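Xylose isomerase-like TIM barrel domain-containing protein (Parabacteroides distasonis, PDB 4KW2) is of unknown function but adopts a xylose isomerase-like TIM barrel, a fold consistent with, though not proof of, an isomerase-type enzyme. Local coordinates at residues T67-N70 / Y71-D75; A111-K115 / I116-I120; T218-P222 / V223-V227; F246-I250 / Q251-N255. All blocks are in the same frame, centred on the assembly; numbering follows the deposited sequence. Where two conformers were deposited one is given.

Interaction 1: residues T67-N70 / Y71-D75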
loop_
_atom_site.group_PDB
_atom_site.type_symbol
_atom_site.label_atom_id
_atom_site.label_comp_id
_atom_site.label_asym_id
_atom_site.label_seq_id
_atom_site.Cartn_x
_atom_site.Cartn_y
_atom_site.Cartn_z
ATOM N N THR A 67 -17.205 -17.704 -17.570
ATOM C CA THR A 67 -17.333 -16.603 -18.518
ATOM C C THR A 67 -16.923 -15.330 -17.794
ATOM O O THR A 67 -17.484 -15.019 -16.746
ATOM C CB THR A 67 -18.764 -16.465 -19.056
ATOM O OG1 THR A 67 -19.179 -17.710 -19.618
ATOM C CG2 THR A 67 -18.827 -15.390 -20.135
ATOM N N TYR A 68 -15.943 -14.613 -18.349
ATOM C CA TYR A 68 -15.420 -13.406 -17.707
ATOM C C TYR A 68 -15.643 -12.161 -18.561
ATOM O O TYR A 68 -15.925 -12.250 -19.754
ATOM C CB TYR A 68 -13.932 -13.565 -17.325
ATOM C CG TYR A 68 -13.002 -14.052 -18.421
ATOM C CD1 TYR A 68 -12.570 -13.198 -19.432
ATOM C CD2 TYR A 68 -12.526 -15.364 -18.426
ATOM C CE1 TYR A 68 -11.713 -13.644 -20.430
ATOM C CE2 TYR A 68 -11.672 -15.815 -19.420
ATOM C CZ TYR A 68 -11.268 -14.951 -20.417
ATOM O OH TYR A 68 -10.416 -15.391 -21.396
ATOM N N LEU A 69 -15.531 -10.992 -17.935
ATOM C CA LEU A 69 -15.731 -9.732 -18.640
ATOM C C LEU A 69 -14.529 -9.456 -19.535
ATOM O O LEU A 69 -13.398 -9.350 -19.061
ATOM C CB LEU A 69 -15.921 -8.572 -17.663
ATOM C CG LEU A 69 -16.204 -7.191 -18.275
ATOM C CD1 LEU A 69 -17.456 -7.201 -19.139
ATOM C CD2 LEU A 69 -16.329 -6.139 -17.190
ATOM N N ASN A 70 -14.779 -9.357 -20.833
ATOM C CA ASN A 70 -13.743 -9.024 -21.789
ATOM C C ASN A 70 -14.434 -8.651 -23.077
ATOM O O ASN A 70 -15.623 -8.923 -23.242
ATOM C CB ASN A 70 -12.804 -10.213 -21.996
ATOM C CG ASN A 70 -11.536 -9.844 -22.748
ATOM O OD1 ASN A 70 -11.158 -8.671 -22.846
ATOM N ND2 ASN A 70 -10.874 -10.849 -23.287
ATOM N N TYR A 71 -13.697 -8.036 -23.994
ATOM C CA TYR A 71 -14.295 -7.504 -25.209
ATOM C C TYR A 71 -14.698 -8.572 -26.234
ATOM O O TYR A 71 -15.246 -8.241 -27.283
ATOM C CB TYR A 71 -13.399 -6.424 -25.837
ATOM C CG TYR A 71 -11.959 -6.816 -26.135
ATOM C CD1 TYR A 71 -11.647 -8.022 -26.759
ATOM C CD2 TYR A 71 -10.914 -5.949 -25.834
ATOM C CE1 TYR A 71 -10.339 -8.358 -27.045
ATOM C CE2 TYR A 71 -9.602 -6.279 -26.116
ATOM C CZ TYR A 71 -9.323 -7.484 -26.723
ATOM O OH TYR A 71 -8.027 -7.820 -27.025
ATOM N N ASP A 72 -14.446 -9.840 -25.917
ATOM C CA ASP A 72 -14.785 -10.960 -26.798
ATOM C C ASP A 72 -16.172 -11.566 -26.524
ATOM O O ASP A 72 -16.520 -12.590 -27.113
ATOM C CB ASP A 72 -13.710 -12.058 -26.686
ATOM C CG ASP A 72 -13.648 -12.695 -25.296
ATOM O OD1 ASP A 72 -14.297 -12.196 -24.350
ATOM O OD2 ASP A 72 -12.936 -13.701 -25.140
ATOM N N LEU A 73 -16.959 -10.961 -25.636
ATOM C CA LEU A 73 -18.290 -11.495 -25.324
ATOM C C LEU A 73 -19.193 -11.536 -26.557
ATOM O O LEU A 73 -19.250 -10.578 -27.322
ATOM C CB LEU A 73 -18.981 -10.664 -24.232
ATOM C CG LEU A 73 -18.433 -10.765 -22.813
ATOM C CD1 LEU A 73 -19.179 -9.801 -21.904
ATOM C CD2 LEU A 73 -18.532 -12.187 -22.284
ATOM N N SER A 74 -19.914 -12.641 -26.727
ATOM C CA SER A 74 -20.867 -12.784 -27.827
ATOM C C SER A 74 -21.952 -11.714 -27.769
ATOM O O SER A 74 -22.205 -11.127 -26.719
ATOM C CB SER A 74 -21.530 -14.159 -27.778
ATOM O OG SER A 74 -22.369 -14.277 -26.637
ATOM N N ASP A 75 -22.605 -11.482 -28.901
ATOM C CA ASP A 75 -23.707 -10.527 -28.965
ATOM C C ASP A 75 -24.809 -10.885 -27.969
ATOM O O ASP A 75 -25.371 -10.006 -27.324
ATOM C CB ASP A 75 -24.279 -10.456 -30.385
ATOM C CG ASP A 75 -23.318 -9.811 -31.379
ATOM O OD1 ASP A 75 -22.533 -8.914 -30.991
ATOM O OD2 ASP A 75 -23.355 -10.202 -32.563
HETATM O O HOH W 1 -15.355 -13.459 -22.197
#
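Leu73 folds back against the residues that precede it, and following its side chain outward gives the apolar half of this contact. CB lies beside Asn70 O, and Leu73 CG comes closer, 3.4 Å from Asn70 O. There the chain forks: CD1 turns to Leu69, meeting Leu69 CD1 at 4.2 Å, while CD2 reaches further back and rests 3.9 Å from Thr67 CG2, close also to Tyr68 O. One leucine thus touches four consecutive residues. The polar side of the turn centres on Asn70. With its CG anti to the backbone N (chi1 -168°), the amide lies alongside Tyr71, so that Asn70 OD1 accepts a weak bond from Tyr71 N at 2.9 Å and sits above the centre of the Tyr71 ring, the amide and ring planes 32° apart. Asn70 ND2 is engaged elsewhere, by Gly219 O of a second subunit. A water bridges the loop, donating to Tyr68 O and, at 2.7 Å, to Asp72 OD1. Leu73 also packs on Cys78 and Leu81 of helix 75-86. A weak Leu73 N to Asn70 O bond of 3.4 Å closes a type I beta turn from Asn70 to Leu73, which leads into the helix through the N-cap Ser74.

Interaction 2: residues A111-K115 / I116-I120; sequences AFAHK and IGAHI
Ala113 O is the acceptor on which helix 103-116 comes to its end. It takes Gly117 N at 3.0 Å and Ala118 N at 2.9 Å, the two donors arriving from opposite faces of the carbonyl plane. Gly117, with phi at 97°, is the C-prime residue of a Schellman motif, completed by a weak bond from Gly117 N to His114 O. A CB at these backbone angles would jam against the preceding carbonyl oxygen, which explains the glycine. One residue earlier the regular pattern still holds, Ile116 N meeting Phe112 O at 2.9 Å. Before the glycine, Ile116 CG1 lies beside its own backbone N (chi1 -62°), which sets it over one face of the Phe112 ring in a CH-pi contact 3.8 Å from the centroid; it is offset toward the rim, where Phe112 CZ is 3.5 Å from Ile116 CG1. Past the glycine, Ala118 CB returns to within 4.1 Å of Ala113 CB. Phe112 and Ile116 also pack on Cys78 and Phe95, between helix 75-86 and strand 91-98. The chemistry is accordingly divided: backbone bonds occupy the N-H groups of Ile116, Gly117 and Ala118, and Lys115 O takes a weak bond from Arg82 NH1, while apolar contacts carry the chain inward toward strand 120-123.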
loop_
_atom_site.group_PDB
_atom_site.type_symbol
_atom_site.label_atom_id
_atom_site.label_comp_id
_atom_site.label_asym_id
_atom_site.label_seq_id
_atom_site.Cartn_x
_atom_site.Cartn_y
_atom_site.Cartn_z
ATOM N N ALA A 111 -15.055 -0.848 -29.387
ATOM C CA ALA A 111 -16.242 -1.472 -29.981
ATOM C C ALA A 111 -17.109 -2.105 -28.899
ATOM O O ALA A 111 -18.328 -1.961 -28.909
ATOM C CB ALA A 111 -15.842 -2.521 -31.010
ATOM N N PHE A 112 -16.468 -2.804 -27.968
ATOM C CA PHE A 112 -17.166 -3.449 -26.859
ATOM C C PHE A 112 -17.842 -2.431 -25.939
ATOM O O PHE A 112 -19.014 -2.572 -25.610
ATOM C CB PHE A 112 -16.198 -4.312 -26.051
ATOM C CG PHE A 112 -16.821 -4.938 -24.842
ATOM C CD1 PHE A 112 -17.713 -5.989 -24.976
ATOM C CD2 PHE A 112 -16.522 -4.474 -23.566
ATOM C CE1 PHE A 112 -18.292 -6.574 -23.861
ATOM C CE2 PHE A 112 -17.102 -5.050 -22.449
ATOM C CZ PHE A 112 -17.986 -6.106 -22.597
ATOM N N ALA A 113 -17.095 -1.413 -25.526
ATOM C CA ALA A 113 -17.649 -0.332 -24.713
ATOM C C ALA A 113 -18.914 0.241 -25.348
ATOM O O ALA A 113 -19.925 0.433 -24.672
ATOM C CB ALA A 113 -16.618 0.765 -24.512
ATOM N N HIS A 114 -18.848 0.511 -26.644
ATOM C CA HIS A 114 -19.987 1.041 -27.389
ATOM C C HIS A 114 -21.147 0.049 -27.415
ATOM O O HIS A 114 -22.299 0.424 -27.223
ATOM C CB HIS A 114 -19.565 1.372 -28.819
ATOM C CG HIS A 114 -20.690 1.841 -29.687
ATOM N ND1 HIS A 114 -21.125 3.148 -29.699
ATOM C CD2 HIS A 114 -21.470 1.176 -30.571
ATOM C CE1 HIS A 114 -22.125 3.269 -30.553
ATOM N NE2 HIS A 114 -22.356 2.087 -31.094
ATOM N N LYS A 115 -20.831 -1.218 -27.646
ATOM C CA LYS A 115 -21.844 -2.263 -27.725
ATOM C C LYS A 115 -22.597 -2.426 -26.399
ATOM O O LYS A 115 -23.804 -2.647 -26.392
ATOM C CB LYS A 115 -21.194 -3.587 -28.152
ATOM C CG LYS A 115 -22.180 -4.680 -28.536
ATOM C CD LYS A 115 -21.602 -5.655 -29.559
ATOM C CE LYS A 115 -20.359 -6.380 -29.053
ATOM N NZ LYS A 115 -19.066 -5.809 -29.539
ATOM N N ILE A 116 -21.891 -2.310 -25.281
ATOM C CA ILE A 116 -22.515 -2.431 -23.961
ATOM C C ILE A 116 -23.218 -1.130 -23.559
ATOM O O ILE A 116 -24.104 -1.129 -22.709
ATOM C CB ILE A 116 -21.481 -2.861 -22.896
ATOM C CG1 ILE A 116 -20.915 -4.242 -23.251
ATOM C CG2 ILE A 116 -22.096 -2.896 -21.502
ATOM C CD1 ILE A 116 -21.961 -5.338 -23.370
ATOM N N GLY A 117 -22.823 -0.027 -24.184
ATOM C CA GLY A 117 -23.478 1.253 -23.963
ATOM C C GLY A 117 -22.770 2.120 -22.946
ATOM O O GLY A 117 -23.393 2.963 -22.320
ATOM N N ALA A 118 -21.468 1.919 -22.780
ATOM C CA ALA A 118 -20.672 2.799 -21.943
ATOM C C ALA A 118 -20.550 4.157 -22.622
ATOM O O ALA A 118 -20.590 4.250 -23.854
ATOM C CB ALA A 118 -19.297 2.201 -21.692
ATOM N N HIS A 119 -20.427 5.205 -21.813
ATOM C CA HIS A 119 -20.205 6.562 -22.322
ATOM C C HIS A 119 -18.764 7.019 -22.107
ATOM O O HIS A 119 -18.331 7.986 -22.719
ATOM C CB HIS A 119 -21.173 7.551 -21.668
ATOM C CG HIS A 119 -22.598 7.371 -22.094
ATOM N ND1 HIS A 119 -22.991 7.420 -23.415
ATOM C CD2 HIS A 119 -23.725 7.151 -21.377
ATOM C CE1 HIS A 119 -24.294 7.230 -23.494
ATOM N NE2 HIS A 119 -24.764 7.067 -22.271
ATOM N N ILE A 120 -18.022 6.322 -21.247
ATOM C CA ILE A 120 -16.649 6.693 -20.929
ATOM C C ILE A 120 -15.775 5.450 -20.869
ATOM O O ILE A 120 -16.230 4.380 -20.486
ATOM C CB ILE A 120 -16.542 7.398 -19.555
ATOM C CG1 ILE A 120 -17.608 8.489 -19.409
ATOM C CG2 ILE A 120 -15.150 7.995 -19.371
ATOM C CD1 ILE A 120 -17.634 9.156 -18.048
#

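Interaction 3: residues T218-P222 / V223-V227. With SO4 (sulfate ion), chain F.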
loop_
_atom_site.group_PDB
_atom_site.type_symbol
_atom_site.label_atom_id
_atom_site.label_comp_id
_atom_site.label_asym_id
_atom_site.label_seq_id
_atom_site.Cartn_x
_atom_site.Cartn_y
_atom_site.Cartn_z
ATOM N N THR A 218 -8.851 20.032 6.853
ATOM C CA THR A 218 -10.105 20.769 6.793
ATOM C C THR A 218 -10.679 20.930 8.195
ATOM O O THR A 218 -10.514 20.059 9.047
ATOM C CB THR A 218 -11.123 20.051 5.885
ATOM O OG1 THR A 218 -11.392 18.742 6.393
ATOM C CG2 THR A 218 -10.575 19.913 4.459
ATOM N N GLY A 219 -11.331 22.063 8.430
ATOM C CA GLY A 219 -12.042 22.320 9.677
ATOM C C GLY A 219 -13.382 21.615 9.751
ATOM O O GLY A 219 -13.875 21.328 10.840
ATOM N N ILE A 220 -13.982 21.350 8.597
ATOM C CA ILE A 220 -15.257 20.623 8.525
ATOM C C ILE A 220 -15.006 19.176 8.094
ATOM O O ILE A 220 -13.890 18.837 7.715
ATOM C CB ILE A 220 -16.246 21.317 7.558
ATOM C CG1 ILE A 220 -15.715 21.338 6.117
ATOM C CG2 ILE A 220 -16.527 22.740 8.029
ATOM C CD1 ILE A 220 -16.648 22.015 5.133
ATOM N N LEU A 221 -16.034 18.329 8.157
ATOM C CA LEU A 221 -15.920 16.942 7.691
ATOM C C LEU A 221 -15.244 16.917 6.323
ATOM O O LEU A 221 -15.672 17.636 5.431
ATOM C CB LEU A 221 -17.291 16.274 7.572
ATOM C CG LEU A 221 -17.938 15.606 8.787
ATOM C CD1 LEU A 221 -19.257 14.989 8.354
ATOM C CD2 LEU A 221 -17.046 14.541 9.403
ATOM N N PRO A 222 -14.186 16.099 6.153
ATOM C CA PRO A 222 -13.439 16.126 4.894
ATOM C C PRO A 222 -14.278 15.874 3.647
ATOM O O PRO A 222 -14.006 16.454 2.596
ATOM C CB PRO A 222 -12.403 15.009 5.075
ATOM C CG PRO A 222 -12.182 14.960 6.542
ATOM C CD PRO A 222 -13.524 15.245 7.155
ATOM N N VAL A 223 -15.268 14.991 3.756
ATOM C CA VAL A 223 -16.147 14.701 2.628
ATOM C C VAL A 223 -17.008 15.921 2.278
ATOM O O VAL A 223 -17.317 16.140 1.107
ATOM C CB VAL A 223 -17.036 13.466 2.893
ATOM C CG1 VAL A 223 -18.055 13.740 3.996
ATOM C CG2 VAL A 223 -17.737 13.021 1.615
ATOM N N LYS A 224 -17.396 16.706 3.287
ATOM C CA LYS A 224 -18.164 17.932 3.048
ATOM C C LYS A 224 -17.302 18.952 2.307
ATOM O O LYS A 224 -17.755 19.580 1.349
ATOM C CB LYS A 224 -18.673 18.543 4.359
ATOM C CG LYS A 224 -19.951 17.931 4.915
ATOM C CD LYS A 224 -20.542 18.828 6.000
ATOM C CE LYS A 224 -22.018 18.564 6.266
ATOM N NZ LYS A 224 -22.259 17.799 7.522
ATOM N N ALA A 225 -16.056 19.103 2.753
ATOM C CA ALA A 225 -15.106 20.010 2.112
ATOM C C ALA A 225 -14.809 19.581 0.683
ATOM O O ALA A 225 -14.630 20.421 -0.196
ATOM C CB ALA A 225 -13.823 20.079 2.915
ATOM N N PHE A 226 -14.753 18.272 0.460
ATOM C CA PHE A 226 -14.476 17.719 -0.861
ATOM C C PHE A 226 -15.609 18.053 -1.827
ATOM O O PHE A 226 -15.384 18.546 -2.932
ATOM C CB PHE A 226 -14.295 16.201 -0.749
ATOM C CG PHE A 226 -14.060 15.520 -2.060
ATOM C CD1 PHE A 226 -12.896 15.749 -2.772
ATOM C CD2 PHE A 226 -14.997 14.647 -2.582
ATOM C CE1 PHE A 226 -12.669 15.122 -3.983
ATOM C CE2 PHE A 226 -14.774 14.016 -3.795
ATOM C CZ PHE A 226 -13.610 14.258 -4.498
ATOM N N VAL A 227 -16.827 17.783 -1.385
ATOM C CA VAL A 227 -18.030 18.086 -2.147
ATOM C C VAL A 227 -18.118 19.574 -2.494
ATOM O O VAL A 227 -18.433 19.934 -3.630
ATOM C CB VAL A 227 -19.275 17.640 -1.349
ATOM C CG1 VAL A 227 -20.531 18.322 -1.851
ATOM C CG2 VAL A 227 -19.411 16.122 -1.421
HETATM S S SO4 F . -12.518 23.815 5.298
HETATM O O1 SO4 F . -13.788 23.886 4.537
HETATM O O2 SO4 F . -12.741 23.080 6.556
HETATM O O3 SO4 F . -11.486 23.120 4.496
HETATM O O4 SO4 F . -12.056 25.187 5.607
#
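A helix start, with Leu221 as N-cap of helix 222-232, is the element to which this contact belongs, and the loop before it folds back over the first turn. Leu221 O accepts Ala225 N at 3.1 Å, the donor nearly in line with the carbonyl, and a weaker bond from Lys224 N; Phe226 N then meets Pro222 O at 2.9 Å. Ala225 CB faces the loop and is touched by two side chains: Thr218 CG2 at 3.6 Å and Ile220 CG1 at 3.9 Å. Thr218 OG1 sits between its backbone N and carbonyl carbon (chi1 60°), a rotation that lets it donate to Ile220 O at 2.8 Å while the methyl turns to the alanine. Replacing Thr218 by a glycine would probably leave Ile220 O without this donor and one side of Ala225 CB without its methyl, so that the loop could move more freely. A sulfate, probably from the crystallisation liquor, rests on the outer bend, where its O2 accepts Ile220 N at 2.9 Å and, weakly, Gly219 N. The Leu221 side chain runs slantwise past that of Lys224, Leu221 CB being 4.1 Å from Lys224 CG. Around the turn, Phe226 meets Trp181 edge-to-face, and Val223 and Phe226 pack on Phe259 and Leu260 of helix 250-262, respectively. The loop itself faces a third subunit, whose Phe56 packs on Thr218, Leu221 and Pro222, so this turn lies between the outer layer of barrel helices and the assembly interface.

Interaction 4: residues F246-I250 / Q251-N255; sequences FKSDI and QEIRN. With SO4 (sulfate ion), chain B; SO4 (sulfate ion), chain C.
Asp249 and Glu252 make the close-fitting part of this contact, at the N-terminus of helix 250-262. Asp249 is the N-cap: with CG held between the backbone N and the carbonyl carbon (chi1 56°), its OD1 accepts Glu252 N at 2.8 Å, nearly in line with the C-O bond. Asp249 O takes Ile253 N, and Ile250 O takes Arg254 N, beginning the regular helical pattern. Glu252 reaches back past the cap with its chain extended beyond CG, the two side chains crossing at about a right angle and their carboxylate planes 40° apart; Glu252 OE1 accepts from Ser248 OG at 3.2 Å. Beneath, Ile253 CD1 lies 4.0 Å from Ser248 CB. An alanine in place of Glu252 would probably leave Ser248 OG without its acceptor and the preceding loop less firmly tied to the helix. The other side is looser and meets solvent and ions. A water lies within bonding reach of Lys247 O and Glu252 OE1, though it cannot serve all its acceptors at once. Ile250 N donates almost straight to O1 of one sulfate at 2.7 Å. A second is gripped by Arg254, whose NE and NH2 meet its O3 and O1 at 2.9 and 2.8 Å, with Gln251 NE2 joining on O3; both sulfates probably come from the crystallisation liquor. Lys247 reaches across to Asp244 of a third subunit in a salt bridge. Asp249 OD2 stands 3.9 Å from Glu252 OE2, and the positive end of the helix dipole would probably offset part of the cost of placing the two acids together.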
loop_
_atom_site.group_PDB
_atom_site.type_symbol
_atom_site.label_atom_id
_atom_site.label_comp_id
_atom_site.label_asym_id
_atom_site.label_seq_id
_atom_site.Cartn_x
_atom_site.Cartn_y
_atom_site.Cartn_z
ATOM N N PHE A 246 -12.710 -5.379 2.616
ATOM C CA PHE A 246 -12.380 -6.200 3.771
ATOM C C PHE A 246 -12.215 -5.355 5.039
ATOM O O PHE A 246 -12.381 -5.865 6.149
ATOM C CB PHE A 246 -11.125 -7.032 3.501
ATOM C CG PHE A 246 -11.341 -8.149 2.511
ATOM C CD1 PHE A 246 -11.754 -9.409 2.944
ATOM C CD2 PHE A 246 -11.137 -7.945 1.146
ATOM C CE1 PHE A 246 -11.953 -10.442 2.039
ATOM C CE2 PHE A 246 -11.339 -8.975 0.236
ATOM C CZ PHE A 246 -11.747 -10.226 0.683
ATOM N N LYS A 247 -11.899 -4.072 4.873
ATOM C CA LYS A 247 -11.710 -3.168 6.005
ATOM C C LYS A 247 -12.927 -2.282 6.280
ATOM O O LYS A 247 -13.062 -1.756 7.380
ATOM C CB LYS A 247 -10.476 -2.285 5.793
ATOM C CG LYS A 247 -9.137 -3.027 5.803
ATOM C CD LYS A 247 -8.018 -2.144 6.360
ATOM C CE LYS A 247 -6.763 -2.135 5.497
ATOM N NZ LYS A 247 -5.958 -3.383 5.562
ATOM N N SER A 248 -13.803 -2.109 5.293
ATOM C CA SER A 248 -15.034 -1.334 5.465
ATOM C C SER A 248 -16.266 -2.147 5.104
ATOM O O SER A 248 -16.174 -3.175 4.440
ATOM C CB SER A 248 -14.989 -0.057 4.627
ATOM O OG SER A 248 -14.356 0.994 5.335
ATOM N N ASP A 249 -17.418 -1.672 5.563
ATOM C CA ASP A 249 -18.704 -2.309 5.280
ATOM C C ASP A 249 -19.637 -1.316 4.580
ATOM O O ASP A 249 -19.339 -0.119 4.485
ATOM C CB ASP A 249 -19.341 -2.864 6.567
ATOM C CG ASP A 249 -19.522 -1.807 7.653
ATOM O OD1 ASP A 249 -20.032 -0.702 7.371
ATOM O OD2 ASP A 249 -19.154 -2.083 8.810
ATOM N N ILE A 250 -20.760 -1.823 4.088
ATOM C CA ILE A 250 -21.707 -1.020 3.308
ATOM C C ILE A 250 -22.251 0.191 4.076
ATOM O O ILE A 250 -22.345 1.290 3.522
ATOM C CB ILE A 250 -22.838 -1.916 2.753
ATOM C CG1 ILE A 250 -22.290 -2.703 1.555
ATOM C CG2 ILE A 250 -24.056 -1.091 2.354
ATOM C CD1 ILE A 250 -23.125 -3.890 1.139
ATOM N N GLN A 251 -22.588 -0.003 5.348
ATOM C CA GLN A 251 -23.044 1.098 6.202
ATOM C C GLN A 251 -22.027 2.231 6.323
ATOM O O GLN A 251 -22.397 3.405 6.245
ATOM C CB GLN A 251 -23.415 0.582 7.595
ATOM C CG GLN A 251 -24.702 -0.227 7.620
ATOM C CD GLN A 251 -25.833 0.465 6.880
ATOM O OE1 GLN A 251 -26.434 -0.106 5.967
ATOM N NE2 GLN A 251 -26.106 1.716 7.250
ATOM N N GLU A 252 -20.755 1.885 6.505
ATOM C CA GLU A 252 -19.712 2.895 6.648
ATOM C C GLU A 252 -19.559 3.724 5.382
ATOM O O GLU A 252 -19.461 4.951 5.444
ATOM C CB GLU A 252 -18.369 2.254 7.022
ATOM C CG GLU A 252 -18.274 1.887 8.495
ATOM C CD GLU A 252 -17.046 1.061 8.840
ATOM O OE1 GLU A 252 -16.266 0.702 7.930
ATOM O OE2 GLU A 252 -16.864 0.769 10.039
ATOM N N ILE A 253 -19.544 3.052 4.235
ATOM C CA ILE A 253 -19.376 3.735 2.958
ATOM C C ILE A 253 -20.629 4.566 2.635
ATOM O O ILE A 253 -20.520 5.671 2.103
ATOM C CB ILE A 253 -19.039 2.743 1.819
ATOM C CG1 ILE A 253 -17.748 1.979 2.134
ATOM C CG2 ILE A 253 -18.892 3.469 0.488
ATOM C CD1 ILE A 253 -16.512 2.848 2.288
ATOM N N ARG A 254 -21.807 4.061 2.995
ATOM C CA ARG A 254 -23.045 4.821 2.788
ATOM C C ARG A 254 -23.039 6.176 3.495
ATOM O O ARG A 254 -23.662 7.120 3.006
ATOM C CB ARG A 254 -24.281 4.003 3.162
ATOM C CG ARG A 254 -24.742 3.122 2.016
ATOM C CD ARG A 254 -25.888 2.209 2.398
ATOM N NE ARG A 254 -27.120 2.919 2.745
ATOM C CZ ARG A 254 -27.950 3.495 1.872
ATOM N NH1 ARG A 254 -27.692 3.494 0.569
ATOM N NH2 ARG A 254 -29.053 4.086 2.309
ATOM N N ASN A 255 -22.313 6.288 4.609
ATOM C CA ASN A 255 -22.093 7.597 5.253
ATOM C C ASN A 255 -21.402 8.619 4.358
ATOM O O ASN A 255 -21.766 9.794 4.364
ATOM C CB ASN A 255 -21.264 7.453 6.519
ATOM C CG ASN A 255 -22.002 6.738 7.620
ATOM O OD1 ASN A 255 -23.212 6.863 7.747
ATOM N ND2 ASN A 255 -21.272 5.983 8.431
HETATM S S SO4 B . -29.472 2.571 5.721
HETATM O O1 SO4 B . -30.150 3.480 4.773
HETATM O O2 SO4 B . -30.040 1.217 5.587
HETATM O O3 SO4 B . -28.018 2.536 5.442
HETATM O O4 SO4 B . -29.698 3.054 7.100
HETATM S S SO4 C . -20.832 -5.786 3.908
HETATM O O1 SO4 C . -21.216 -4.431 4.360
HETATM O O2 SO4 C . -22.029 -6.663 3.925
HETATM O O3 SO4 C . -20.278 -5.741 2.528
HETATM O O4 SO4 C . -19.797 -6.305 4.836
HETATM O O HOH W 2 -15.189 -1.633 9.439
#

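In the fold
Interactions 1 to 4 follow one another along the chain and all lie in the outer helical layer or its loops around the eight-stranded parallel barrel. Interactions 1 and 2 are neighbours, centres about 13 Å apart, and touch directly: Tyr71 CB is 3.5 Å from Phe112 CB, so the loop before helix 75-86 rests on helix 103-116. Interactions 3 and 4, at the starts of helices 222-232 and 250-262, have centres about 18 Å apart without touching, and both meet a third subunit. Interactions 1 and 3 are about 41 Å apart between centres, on opposite sides of the chain's centre, yet these distant regions meet across the subunit interface, where Asn70 ND2 of one copy bonds to Gly219 O of another.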